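Local coordinates for protein ribokinase (Arabidopsis thaliana, PDB 6ILS) that phosphorylates D-ribose at its O-5 hydroxyl with ATP and a divalent metal, giving the ribose 5-phosphate used for nucleotides and the pentose phosphate pathway, at residues Asn44-Gly49 against Cys80-Asp85; Ala72-Asp77 against Gly294-Met299. All coordinates share one frame; numbering follows the deposited sequence.

Interaction 1. Residues Asn44-Gly49 against Cys80-Asp85. With RIB (alpha-D-ribofuranose), chain F.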
loop_
_atom_site.group_PDB
_atom_site.type_symbol
_atom_site.label_atom_id
_atom_site.label_comp_id
_atom_site.label_asym_id
_atom_site.label_seq_id
_atom_site.Cartn_x
_atom_site.Cartn_y
_atom_site.Cartn_z
ATOM N N ASN B 44 -14.497 -8.868 3.351
ATOM C CA ASN B 44 -14.536 -9.443 4.707
ATOM C C ASN B 44 -15.768 -10.294 4.909
ATOM O O ASN B 44 -15.705 -11.397 5.446
ATOM C CB ASN B 44 -14.522 -8.362 5.788
ATOM C CG ASN B 44 -13.183 -7.691 5.934
ATOM O OD1 ASN B 44 -12.175 -8.158 5.410
ATOM N ND2 ASN B 44 -13.154 -6.603 6.699
ATOM N N GLN B 45 -16.922 -9.754 4.523
ATOM C CA GLN B 45 -18.170 -10.479 4.720
ATOM C C GLN B 45 -18.226 -11.745 3.878
ATOM O O GLN B 45 -18.688 -12.788 4.356
ATOM C CB GLN B 45 -19.345 -9.530 4.451
ATOM C CG GLN B 45 -19.366 -8.458 5.533
ATOM C CD GLN B 45 -20.498 -7.458 5.393
ATOM O OE1 GLN B 45 -21.435 -7.660 4.620
ATOM N NE2 GLN B 45 -20.411 -6.373 6.147
ATOM N N ALA B 46 -17.722 -11.686 2.638
ATOM C CA ALA B 46 -17.688 -12.869 1.795
ATOM C C ALA B 46 -16.726 -13.910 2.365
ATOM O O ALA B 46 -17.038 -15.104 2.394
ATOM C CB ALA B 46 -17.279 -12.503 0.361
ATOM N N ALA B 47 -15.549 -13.457 2.800
ATOM C CA ALA B 47 -14.599 -14.391 3.421
ATOM C C ALA B 47 -15.206 -15.101 4.628
ATOM O O ALA B 47 -15.036 -16.316 4.809
ATOM C CB ALA B 47 -13.326 -13.676 3.824
ATOM N N CYS B 48 -15.935 -14.347 5.440
ATOM C CA CYS B 48 -16.598 -14.934 6.603
ATOM C C CYS B 48 -17.586 -16.022 6.221
ATOM O O CYS B 48 -17.539 -17.140 6.742
ATOM C CB CYS B 48 -17.293 -13.834 7.400
ATOM S SG CYS B 48 -18.258 -14.453 8.781
ATOM N N GLY B 49 -18.481 -15.689 5.303
ATOM C CA GLY B 49 -19.458 -16.638 4.819
ATOM C C GLY B 49 -18.801 -17.908 4.318
ATOM O O GLY B 49 -19.212 -18.999 4.685
ATOM N N CYS B 80 -10.030 -18.483 1.378
ATOM C CA CYS B 80 -11.300 -18.729 2.057
ATOM C C CYS B 80 -12.278 -19.607 1.281
ATOM O O CYS B 80 -13.185 -20.186 1.877
ATOM C CB CYS B 80 -11.984 -17.401 2.386
ATOM S SG CYS B 80 -10.999 -16.338 3.428
ATOM N N GLY B 81 -12.135 -19.695 -0.036
ATOM C CA GLY B 81 -13.055 -20.527 -0.798
ATOM C C GLY B 81 -14.275 -19.773 -1.308
ATOM O O GLY B 81 -15.319 -20.356 -1.596
ATOM N N VAL B 82 -14.143 -18.458 -1.411
ATOM C CA VAL B 82 -15.203 -17.633 -1.991
ATOM C C VAL B 82 -15.279 -17.910 -3.488
ATOM O O VAL B 82 -14.247 -18.006 -4.145
ATOM C CB VAL B 82 -14.940 -16.131 -1.752
ATOM C CG1 VAL B 82 -16.006 -15.267 -2.452
ATOM C CG2 VAL B 82 -14.838 -15.819 -0.246
ATOM N N HIS B 83 -16.485 -18.071 -4.033
ATOM C CA HIS B 83 -16.634 -18.131 -5.487
ATOM C C HIS B 83 -16.415 -16.742 -6.076
ATOM O O HIS B 83 -17.133 -15.797 -5.735
ATOM C CB HIS B 83 -18.009 -18.672 -5.875
ATOM C CG HIS B 83 -18.221 -20.101 -5.489
ATOM N ND1 HIS B 83 -18.598 -20.479 -4.218
ATOM C CD2 HIS B 83 -18.099 -21.246 -6.201
ATOM C CE1 HIS B 83 -18.705 -21.796 -4.164
ATOM N NE2 HIS B 83 -18.407 -22.286 -5.354
ATOM N N LEU B 84 -15.423 -16.616 -6.962
ATOM C CA LEU B 84 -15.028 -15.320 -7.493
ATOM C C LEU B 84 -15.477 -15.056 -8.935
ATOM O O LEU B 84 -15.010 -14.102 -9.550
ATOM C CB LEU B 84 -13.504 -15.171 -7.406
ATOM C CG LEU B 84 -12.973 -15.200 -5.960
ATOM C CD1 LEU B 84 -11.460 -15.018 -5.906
ATOM C CD2 LEU B 84 -13.656 -14.108 -5.157
ATOM N N ASP B 85 -16.395 -15.875 -9.452
ATOM C CA ASP B 85 -16.807 -15.772 -10.864
ATOM C C ASP B 85 -17.231 -14.359 -11.277
ATOM O O ASP B 85 -17.023 -13.962 -12.429
ATOM C CB ASP B 85 -17.959 -16.743 -11.195
ATOM C CG ASP B 85 -17.868 -18.074 -10.455
ATOM O OD1 ASP B 85 -16.946 -18.289 -9.640
ATOM O OD2 ASP B 85 -18.714 -18.947 -10.740
HETATM O O5 RIB F . -14.782 -3.423 8.470
HETATM C C5 RIB F . -13.426 -3.525 8.124
HETATM C C4 RIB F . -13.180 -2.882 6.918
HETATM O O4 RIB F . -13.661 -1.452 6.907
HETATM C C3 RIB F . -11.600 -2.736 6.820
HETATM O O3 RIB F . -11.057 -4.005 6.210
HETATM C C2 RIB F . -11.378 -1.660 6.212
HETATM O O2 RIB F . -10.809 -1.856 4.857
HETATM C C1 RIB F . -12.818 -0.820 6.133
HETATM O O1 RIB F . -13.283 -0.792 4.833
#
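Ala47 and Ala46, neighbours on helix 41-51, touch two side chains of the loop that leads into strand 87-90 with their methyls. Ala47 CB meets the sulfur of Cys80, with SG at 3.6 Å from that CB. SG stands beside the backbone N of Cys80, anti to its carbonyl carbon (chi1 -59°), and its nearest atom across the contact is the Ala47 methyl. Val82 takes the next place and turns both methyls onto Ala46. Its CG2 settles mainly against the backbone of Ala46, 3.5 Å from that residue's carbonyl O, and also lies 3.9 Å from Ala47 N. Its CG1, placed anti to the backbone N of Val82 (chi1 176°), meets the methyl of Ala46, CB to CG1 being 4.1 Å. The small alanines let the loop come close: the CA atoms of Ala47 and Cys80 are only 5.6 Å apart. Phe58 of strand 56-63 touches both Ala46 and Val82, and Leu75 touches both Ala47 and Val82, so the contact is buried between sheet and helix.

The polar work is done nearer the start of the helix, by Asn44. Its ND2 gives the ribose O3 a weak hydrogen bond of 3.4 Å, bent to 140° at the hydrogen, and also bonds to Asp259 OD2. Gln45 NE2 donates to Asp259 OD1, so two successive helix residues hold the two oxygens of that carboxylate, the predicted proton acceptor, which itself binds the sugar. In this PfkB-family kinase the same short helix is therefore polar at its sugar-binding end and apolar where the loop packs. Between the two segments the chemistry is purely van der Waals, depending on close fit, while the directional bonds are spent on the substrate and Asp259.

Interaction 2. Residues Ala72-Asp77 against Gly294-Met299; sequences AEALGD and GAIPSM. With NA (sodium ion), chain G.
Ile296 meets Ala74 and Leu75 at the end of helix 66-75, where the monovalent-cation loop of the ribokinase fold packs against that helix. The loop starts at Gly294, whose carbonyl O binds the sodium ion at 2.9 Å; the carbonyls of Asp253, Thr255, Cys289 and Val292 also bind it, at a site predicted to take potassium. Ala295 follows, its methyl against Asn44 of helix 41-51. A 3-10 turn then begins at Ile296, which carries the whole contact from this side. Its chain runs out with CG1 anti to the carbonyl carbon (chi1 -66°) and CD1 extended, crossing the Leu75 side chain at about a right angle. The other branch, CG2, faces the methyl of Ala74 more loosely, 4.5 Å from its CB. Cys80 and Ala38 also touch Ile296, and Asn44 packs on its CG1 branch. At Ser298 the backbone N closes the turn on Ala295 O, and OG lies 3.0 Å from the sodium ion; this serine is predicted to bind potassium. The Met299 side chain packs on Cys48, and its carbonyl shares Lys51 NZ with that of Ile296. The tightest touch between helix and loop is methyl on methyl, Leu75 CD2 to Ile296 CD1 at 3.6 Å.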
loop_
_atom_site.group_PDB
_atom_site.type_symbol
_atom_site.label_atom_id
_atom_site.label_comp_id
_atom_site.label_asym_id
_atom_site.label_seq_id
_atom_site.Cartn_x
_atom_site.Cartn_y
_atom_site.Cartn_z
ATOM N N ALA B 72 -7.781 -11.379 -4.359
ATOM C CA ALA B 72 -8.177 -12.587 -5.067
ATOM C C ALA B 72 -7.587 -13.819 -4.395
ATOM O O ALA B 72 -8.265 -14.819 -4.196
ATOM C CB ALA B 72 -7.740 -12.501 -6.512
ATOM N N GLU B 73 -6.313 -13.731 -4.035
ATOM C CA GLU B 73 -5.634 -14.843 -3.378
ATOM C C GLU B 73 -6.238 -15.165 -2.012
ATOM O O GLU B 73 -6.448 -16.336 -1.669
ATOM C CB GLU B 73 -4.138 -14.530 -3.235
ATOM C CG GLU B 73 -3.390 -14.607 -4.565
ATOM C CD GLU B 73 -1.962 -14.068 -4.495
ATOM O OE1 GLU B 73 -1.585 -13.480 -3.451
ATOM O OE2 GLU B 73 -1.222 -14.225 -5.496
ATOM N N ALA B 74 -6.515 -14.127 -1.237
ATOM C CA ALA B 74 -7.057 -14.308 0.107
ATOM C C ALA B 74 -8.443 -14.945 0.069
ATOM O O ALA B 74 -8.763 -15.782 0.910
ATOM C CB ALA B 74 -7.107 -12.957 0.853
ATOM N N LEU B 75 -9.248 -14.572 -0.927
ATOM C CA LEU B 75 -10.651 -14.995 -0.993
ATOM C C LEU B 75 -10.871 -16.324 -1.685
ATOM O O LEU B 75 -11.797 -17.048 -1.353
ATOM C CB LEU B 75 -11.488 -13.940 -1.731
ATOM C CG LEU B 75 -11.668 -12.581 -1.062
ATOM C CD1 LEU B 75 -12.678 -11.752 -1.875
ATOM C CD2 LEU B 75 -12.159 -12.756 0.359
ATOM N N GLY B 76 -10.029 -16.625 -2.668
ATOM C CA GLY B 76 -10.284 -17.723 -3.586
ATOM C C GLY B 76 -9.999 -19.142 -3.123
ATOM O O GLY B 76 -10.099 -19.460 -1.937
ATOM N N ASP B 77 -9.649 -19.997 -4.086
ATOM C CA ASP B 77 -9.557 -21.443 -3.870
ATOM C C ASP B 77 -8.428 -21.849 -2.927
ATOM O O ASP B 77 -8.484 -22.913 -2.305
ATOM C CB ASP B 77 -9.391 -22.161 -5.214
ATOM N N GLY B 294 -5.853 -9.074 12.196
ATOM C CA GLY B 294 -6.220 -9.028 10.792
ATOM C C GLY B 294 -7.703 -9.290 10.591
ATOM O O GLY B 294 -8.344 -9.877 11.458
ATOM N N ALA B 295 -8.258 -8.863 9.462
ATOM C CA ALA B 295 -9.677 -9.107 9.193
ATOM C C ALA B 295 -9.898 -10.528 8.679
ATOM O O ALA B 295 -10.315 -11.416 9.425
ATOM C CB ALA B 295 -10.224 -8.086 8.196
ATOM N N ILE B 296 -9.607 -10.739 7.401
ATOM C CA ILE B 296 -9.828 -12.032 6.775
ATOM C C ILE B 296 -9.031 -13.191 7.430
ATOM O O ILE B 296 -9.582 -14.284 7.591
ATOM C CB ILE B 296 -9.565 -11.916 5.261
ATOM C CG1 ILE B 296 -10.642 -10.996 4.661
ATOM C CG2 ILE B 296 -9.561 -13.284 4.591
ATOM C CD1 ILE B 296 -10.676 -10.904 3.117
ATOM N N PRO B 297 -7.769 -12.961 7.860
ATOM C CA PRO B 297 -7.082 -14.013 8.626
ATOM C C PRO B 297 -7.766 -14.439 9.927
ATOM O O PRO B 297 -7.553 -15.560 10.367
ATOM C CB PRO B 297 -5.723 -13.375 8.949
ATOM C CG PRO B 297 -5.502 -12.409 7.868
ATOM C CD PRO B 297 -6.843 -11.868 7.498
ATOM N N SER B 298 -8.573 -13.566 10.528
ATOM C CA SER B 298 -9.189 -13.864 11.818
ATOM C C SER B 298 -10.550 -14.559 11.712
ATOM O O SER B 298 -11.145 -14.916 12.731
ATOM C CB SER B 298 -9.370 -12.579 12.636
ATOM O OG SER B 298 -10.385 -11.776 12.053
ATOM N N MET B 299 -11.057 -14.717 10.501
ATOM C CA MET B 299 -12.398 -15.319 10.351
ATOM C C MET B 299 -12.405 -16.757 10.859
ATOM O O MET B 299 -11.575 -17.521 10.457
ATOM C CB MET B 299 -12.925 -15.274 8.927
ATOM C CG MET B 299 -14.314 -14.717 8.891
ATOM S SD MET B 299 -14.194 -12.954 9.032
ATOM C CE MET B 299 -13.202 -12.695 7.584
HETATM NA NA NA G . -9.704 -9.553 14.019
#

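How the interactions relate
The centres of interactions 1 and 2 lie about 8 Å apart, on the same side of the chain's centre. Their segments alternate along the sequence, 44-49, 72-77, 80-85 and then 294-299, so the two contacts interlock. Residues 72-77 run almost directly into 80-85, and that turn is tied back by probable hydrogen bonds, Val82 N to Leu75 O at 2.7 Å and Gly81 N to Gly76 O at 2.8 Å. Helix 41-51 touches all three other segments. It carries Asn44 of the ribose pocket and packs on the 294-299 loop, whose Gly294 binds the sodium ion, so this packing links the two sites.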